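Local structure of eukaryotic peptide chain release factor GTP-binding subunit (Schizosaccharomyces pombe, 1R5B) at residues T264-E267 against R268-N271; L257-L260 against D261-H265. The protein is a GTP-binding translation release factor of the eRF3 kind, built from a P-loop GTP-binding domain followed by two beta-rich domains. All blocks are in the same frame, centred on the assembly; numbering follows the deposited sequence.

Interaction 1: residues T264-E267 against R268-N271; sequences THLE and RKVN
V270 reaches back to H265 and L266 across the first turn of the short helix 267-270, for which L266 is the N-cap residue and which links the P-loop domain to the beta-rich domain after it. The opening turn is set by V270 N, which donates to L266 O at 2.8 Å in a nearly straight bond (163° at the hydrogen). One residue on, N271 N donates to E267 O at 3.0 Å, more bent at 139°. Methyl CG2 of V270 stands beside its own backbone N, anti to the carbonyl carbon, and from there sits squarely over one face of the H265 ring, 3.9 Å from the ring centroid, a CH-pi contact. On another side of the turn L266 and K269 run side by side, with L266 CD1 3.7 Å from K269 NZ. Farther out, charges tie the helix to the GTP-binding domain: R268 pairs with D146, K269 with E42 on strand 42-50, and the E267 carboxylate accepts from N182 N. The K269 ammonium has a further partner, a water that accepts from NZ at 2.8 Å and donates to T264 O at 2.8 Å.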
ATOM      1  N   THR A 264       0.447  -6.262   1.740  1.00 27.87           N
ATOM      2  CA  THR A 264      -0.673  -5.521   2.236  1.00 28.06           C
ATOM      3  C   THR A 264      -0.382  -4.907   3.627  1.00 27.71           C
ATOM      4  O   THR A 264      -0.865  -3.828   3.946  1.00 27.48           O
ATOM      5  CB  THR A 264      -1.831  -6.496   2.221  1.00 27.53           C
ATOM      6  OG1 THR A 264      -2.966  -5.859   1.666  1.00 30.33           O
ATOM      7  CG2 THR A 264      -2.211  -6.949   3.556  1.00 26.97           C
ATOM      8  N   HIS A 265       0.442  -5.571   4.425  1.00 27.11           N
ATOM      9  CA  HIS A 265       0.754  -5.085   5.762  1.00 27.07           C
ATOM     10  C   HIS A 265       1.877  -4.048   5.718  1.00 26.88           C
ATOM     11  O   HIS A 265       3.031  -4.412   5.744  1.00 26.29           O
ATOM     12  CB  HIS A 265       1.151  -6.264   6.639  1.00 27.06           C
ATOM     13  CG  HIS A 265       1.145  -5.973   8.102  1.00 26.70           C
ATOM     14  ND1 HIS A 265       2.033  -5.099   8.698  1.00 28.30           N
ATOM     15  CD2 HIS A 265       0.376  -6.467   9.097  1.00 26.30           C
ATOM     16  CE1 HIS A 265       1.800  -5.071  10.001  1.00 27.68           C
ATOM     17  NE2 HIS A 265       0.799  -5.889  10.266  1.00 26.22           N
ATOM     18  N   LEU A 266       1.516  -2.767   5.600  1.00 26.93           N
ATOM     19  CA  LEU A 266       2.458  -1.657   5.727  1.00 27.14           C
ATOM     20  C   LEU A 266       2.180  -0.922   7.056  1.00 26.45           C
ATOM     21  O   LEU A 266       1.090  -0.382   7.260  1.00 26.32           O
ATOM     22  CB  LEU A 266       2.306  -0.691   4.543  1.00 27.72           C
ATOM     23  CG  LEU A 266       2.368  -1.252   3.115  1.00 28.57           C
ATOM     24  CD1 LEU A 266       2.334  -0.146   2.102  1.00 29.38           C
ATOM     25  CD2 LEU A 266       3.571  -2.050   2.884  1.00 30.68           C
ATOM     26  N   GLU A 267       3.161  -0.890   7.946  1.00 26.15           N
ATOM     27  CA  GLU A 267       2.933  -0.422   9.321  1.00 26.66           C
ATOM     28  C   GLU A 267       2.302   0.955   9.467  1.00 25.96           C
ATOM     29  O   GLU A 267       1.422   1.102  10.278  1.00 25.18           O
ATOM     30  CB  GLU A 267       4.212  -0.432  10.141  1.00 26.94           C
ATOM     31  CG  GLU A 267       4.854  -1.792  10.326  1.00 30.10           C
ATOM     32  CD  GLU A 267       3.973  -2.806  11.052  1.00 32.61           C
ATOM     33  OE1 GLU A 267       3.022  -2.427  11.768  1.00 34.01           O
ATOM     34  OE2 GLU A 267       4.270  -4.004  10.887  1.00 37.69           O
ATOM     35  N   ARG A 268       2.748   1.962   8.716  1.00 25.60           N
ATOM     36  CA  ARG A 268       2.149   3.287   8.850  1.00 26.01           C
ATOM     37  C   ARG A 268       0.661   3.253   8.516  1.00 26.41           C
ATOM     38  O   ARG A 268      -0.143   3.880   9.200  1.00 25.75           O
ATOM     39  CB  ARG A 268       2.848   4.331   7.973  1.00 26.11           C
ATOM     40  CG  ARG A 268       4.267   4.663   8.431  1.00 26.97           C
ATOM     41  CD  ARG A 268       4.989   5.703   7.590  1.00 27.13           C
ATOM     42  NE  ARG A 268       5.045   5.325   6.178  1.00 27.14           N
ATOM     43  CZ  ARG A 268       5.276   6.168   5.182  1.00 25.67           C
ATOM     44  NH1 ARG A 268       5.491   7.449   5.417  1.00 26.56           N
ATOM     45  NH2 ARG A 268       5.290   5.724   3.933  1.00 25.81           N
ATOM     46  N   LYS A 269       0.317   2.520   7.457  1.00 27.26           N
ATOM     47  CA  LYS A 269      -1.067   2.389   6.982  1.00 27.94           C
ATOM     48  C   LYS A 269      -1.899   1.557   7.970  1.00 28.07           C
ATOM     49  O   LYS A 269      -3.037   1.895   8.239  1.00 27.96           O
ATOM     50  CB  LYS A 269      -1.094   1.730   5.597  1.00 28.18           C
ATOM     51  CG  LYS A 269      -2.238   2.108   4.712  1.00 29.83           C
ATOM     52  CD  LYS A 269      -2.257   1.272   3.416  1.00 31.42           C
ATOM     53  CE  LYS A 269      -1.322   1.801   2.339  1.00 30.95           C
ATOM     54  NZ  LYS A 269      -1.101   0.771   1.244  1.00 30.53           N
ATOM     55  N   VAL A 270      -1.316   0.493   8.512  1.00 27.79           N
ATOM     56  CA  VAL A 270      -1.998  -0.335   9.514  1.00 28.17           C
ATOM     57  C   VAL A 270      -2.314   0.466  10.784  1.00 28.52           C
ATOM     58  O   VAL A 270      -3.351   0.256  11.422  1.00 27.97           O
ATOM     59  CB  VAL A 270      -1.137  -1.568   9.916  1.00 28.05           C
ATOM     60  CG1 VAL A 270      -1.738  -2.316  11.137  1.00 28.34           C
ATOM     61  CG2 VAL A 270      -0.978  -2.525   8.739  1.00 28.00           C
ATOM     62  N   ASN A 271      -1.417   1.384  11.133  1.00 29.16           N
ATOM     63  CA  ASN A 271      -1.482   2.126  12.390  1.00 29.78           C
ATOM     64  C   ASN A 271      -2.197   3.456  12.224  1.00 30.44           C
ATOM     65  O   ASN A 271      -2.377   4.194  13.189  1.00 30.84           O
ATOM     66  CB  ASN A 271      -0.071   2.337  12.940  1.00 29.72           C
ATOM     67  CG  ASN A 271       0.534   1.041  13.482  1.00 30.59           C
ATOM     68  OD1 ASN A 271       1.621   0.652  13.110  1.00 31.42           O
ATOM     69  ND2 ASN A 271      -0.187   0.378  14.371  1.00 32.39           N
TER
HETATM   70  O   HOH W   1      -1.326  -1.940   1.974  1.00 44.95           O

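Interaction 2: residues L257-L260 against D261-H265; sequences LEYL and DSMTH
Two i to i+4 backbone bonds close helix 256-262: D261 N donates to L257 O at 3.0 Å, and M263 N to Y259 O at 2.9 Å, each bent to 138° at the hydrogen. M263 is the first residue to leave helical torsions, so its amide still belongs to the last turn while its chain already heads into the loop. The side chains that carry this helix end are Y259 and M263, which meet in a Met-aromatic contact. The tyrosine CG lies anti to its backbone N (chi1 178°), which sends the ring out from the helix, leaning toward the C-terminal end, where M263 follows. There M263 CG comes within 3.3 Å of Y259 CE2, approaching obliquely. The sulfur is 4.7 Å from the ring centroid and 52° off the ring normal, a slanted placement. L260 runs alongside the methionine, with L260 CD1 4.0 Å from M263 SD, so the thioether has an aliphatic as well as an aromatic neighbour. V185 and H183 also touch both Y259 and M263, placing the pair against strand 184-189 of the P-loop domain's sheet.

The polar part of the turn is hydrated. One water donates to E258 O and is bonded to S262 OG; a second donates to Y259 O and also meets S262 OG, at 2.5 Å. The serine hydroxyl thus joins two water bridges to carbonyls of the preceding turn. D261 points elsewhere, its OD1 accepting from T118 and H120, while E258 pairs with R242. The helix end therefore has two chemistries: dispersion and weak sulfur-aromatic attraction among the apolar groups, and hydrogen bonding at the carbonyls, where E258 O and Y259 O meet water while L260 O and M263 O meet R121, whose charge probably stabilises the partial negative charge there.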
ATOM      1  N   LEU A 257      10.894  -8.837  -4.605  1.00 32.43           N
ATOM      2  CA  LEU A 257      10.268  -7.608  -5.092  1.00 33.07           C
ATOM      3  C   LEU A 257       8.799  -7.815  -5.458  1.00 33.09           C
ATOM      4  O   LEU A 257       7.989  -6.915  -5.302  1.00 32.55           O
ATOM      5  CB  LEU A 257      11.025  -7.025  -6.286  1.00 33.32           C
ATOM      6  CG  LEU A 257      12.419  -6.449  -5.975  1.00 34.57           C
ATOM      7  CD1 LEU A 257      12.988  -5.849  -7.225  1.00 35.24           C
ATOM      8  CD2 LEU A 257      12.394  -5.413  -4.882  1.00 35.52           C
ATOM      9  N   GLU A 258       8.466  -9.006  -5.927  1.00 33.04           N
ATOM     10  CA  GLU A 258       7.100  -9.327  -6.285  1.00 33.19           C
ATOM     11  C   GLU A 258       6.218  -9.314  -5.035  1.00 32.73           C
ATOM     12  O   GLU A 258       5.100  -8.829  -5.057  1.00 32.87           O
ATOM     13  CB  GLU A 258       7.079 -10.704  -6.933  1.00 33.79           C
ATOM     14  CG  GLU A 258       5.721 -11.211  -7.366  1.00 35.11           C
ATOM     15  CD  GLU A 258       5.805 -12.598  -7.975  1.00 37.27           C
ATOM     16  OE1 GLU A 258       6.918 -13.019  -8.378  1.00 37.18           O
ATOM     17  OE2 GLU A 258       4.749 -13.265  -8.045  1.00 38.79           O
ATOM     18  N   TYR A 259       6.739  -9.867  -3.952  1.00 32.09           N
ATOM     19  CA  TYR A 259       6.061  -9.869  -2.667  1.00 31.42           C
ATOM     20  C   TYR A 259       5.965  -8.446  -2.064  1.00 30.81           C
ATOM     21  O   TYR A 259       4.918  -8.061  -1.548  1.00 30.14           O
ATOM     22  CB  TYR A 259       6.781 -10.810  -1.694  1.00 31.16           C
ATOM     23  CG  TYR A 259       6.133 -10.806  -0.356  1.00 31.94           C
ATOM     24  CD1 TYR A 259       4.966 -11.538  -0.134  1.00 33.16           C
ATOM     25  CD2 TYR A 259       6.634 -10.026   0.677  1.00 32.35           C
ATOM     26  CE1 TYR A 259       4.335 -11.514   1.093  1.00 33.11           C
ATOM     27  CE2 TYR A 259       5.994  -9.991   1.914  1.00 32.58           C
ATOM     28  CZ  TYR A 259       4.851 -10.729   2.106  1.00 32.68           C
ATOM     29  OH  TYR A 259       4.221 -10.703   3.311  1.00 35.26           O
ATOM     30  N   LEU A 260       7.059  -7.691  -2.114  1.00 30.15           N
ATOM     31  CA  LEU A 260       7.086  -6.311  -1.618  1.00 30.22           C
ATOM     32  C   LEU A 260       6.059  -5.432  -2.356  1.00 30.12           C
ATOM     33  O   LEU A 260       5.465  -4.529  -1.776  1.00 29.29           O
ATOM     34  CB  LEU A 260       8.477  -5.711  -1.802  1.00 30.57           C
ATOM     35  CG  LEU A 260       9.450  -5.554  -0.619  1.00 31.27           C
ATOM     36  CD1 LEU A 260       9.232  -6.571   0.461  1.00 29.81           C
ATOM     37  CD2 LEU A 260      10.907  -5.576  -1.129  1.00 30.53           C
ATOM     38  N   ASP A 261       5.836  -5.736  -3.633  1.00 29.80           N
ATOM     39  CA  ASP A 261       4.945  -4.950  -4.460  1.00 30.06           C
ATOM     40  C   ASP A 261       3.476  -5.054  -4.060  1.00 29.64           C
ATOM     41  O   ASP A 261       2.785  -4.056  -4.035  1.00 30.18           O
ATOM     42  CB  ASP A 261       5.104  -5.343  -5.933  1.00 30.10           C
ATOM     43  CG  ASP A 261       4.341  -4.425  -6.853  1.00 30.75           C
ATOM     44  OD1 ASP A 261       4.694  -3.236  -6.922  1.00 32.45           O
ATOM     45  OD2 ASP A 261       3.370  -4.796  -7.540  1.00 32.81           O
ATOM     46  N   SER A 262       3.002  -6.258  -3.774  1.00 29.54           N
ATOM     47  CA  SER A 262       1.575  -6.485  -3.503  1.00 29.75           C
ATOM     48  C   SER A 262       1.262  -6.721  -2.012  1.00 29.25           C
ATOM     49  O   SER A 262       0.107  -6.870  -1.640  1.00 29.26           O
ATOM     50  CB  SER A 262       1.077  -7.670  -4.335  1.00 29.75           C
ATOM     51  OG  SER A 262       1.867  -8.816  -4.073  1.00 30.23           O
ATOM     52  N   MET A 263       2.312  -6.768  -1.192  1.00 29.08           N
ATOM     53  CA  MET A 263       2.243  -6.769   0.274  1.00 28.61           C
ATOM     54  C   MET A 263       1.195  -5.807   0.786  1.00 28.03           C
ATOM     55  O   MET A 263       1.160  -4.649   0.433  1.00 27.62           O
ATOM     56  CB  MET A 263       3.555  -6.213   0.839  1.00 28.78           C
ATOM     57  CG  MET A 263       4.318  -7.133   1.608  1.00 29.19           C
ATOM     58  SD  MET A 263       5.715  -6.319   2.304  1.00 22.30           S
ATOM     59  CE  MET A 263       5.298  -6.717   3.985  1.00 24.11           C
ATOM     60  N   THR A 264       0.447  -6.262   1.740  1.00 27.87           N
ATOM     61  CA  THR A 264      -0.673  -5.521   2.236  1.00 28.06           C
ATOM     62  C   THR A 264      -0.382  -4.907   3.627  1.00 27.71           C
ATOM     63  O   THR A 264      -0.865  -3.828   3.946  1.00 27.48           O
ATOM     64  CB  THR A 264      -1.831  -6.496   2.221  1.00 27.53           C
ATOM     65  OG1 THR A 264      -2.966  -5.859   1.666  1.00 30.33           O
ATOM     66  CG2 THR A 264      -2.211  -6.949   3.556  1.00 26.97           C
ATOM     67  N   HIS A 265       0.442  -5.571   4.425  1.00 27.11           N
ATOM     68  CA  HIS A 265       0.754  -5.085   5.762  1.00 27.07           C
ATOM     69  C   HIS A 265       1.877  -4.048   5.718  1.00 26.88           C
ATOM     70  O   HIS A 265       3.031  -4.412   5.744  1.00 26.29           O
ATOM     71  CB  HIS A 265       1.151  -6.264   6.639  1.00 27.06           C
ATOM     72  CG  HIS A 265       1.145  -5.973   8.102  1.00 26.70           C
ATOM     73  ND1 HIS A 265       2.033  -5.099   8.698  1.00 28.30           N
ATOM     74  CD2 HIS A 265       0.376  -6.467   9.097  1.00 26.30           C
ATOM     75  CE1 HIS A 265       1.800  -5.071  10.001  1.00 27.68           C
ATOM     76  NE2 HIS A 265       0.799  -5.889  10.266  1.00 26.22           N
TER
HETATM   77  O   HOH W   2       2.989  -9.126  -6.553  1.00 55.87           O
HETATM   78  O   HOH W   3       2.627  -9.914  -1.938  1.00 52.09           O

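The two contacts show how a chain can end one helix and begin the next within a few residues. Interaction 2 finishes helix 256-262 and interaction 1 starts helix 267-270; they share T264 and H265, and their centres lie 12 Å apart. Both are partly buried, with S262 and N271 at the surface: interaction 2 buries L257, L260 and M263, whereas interaction 1 buries L266 and the charged E267, which is bonded to N182. Their apolar chemistry differs, a thioether beside a phenol ring against a methyl over an imidazole. H183 connects them, touching Y259 and M263 and meeting the H265 ring. R268 and K269 tie helix 267-270 to D146 and E42, while E258-R242 is internal to the GTP-binding domain.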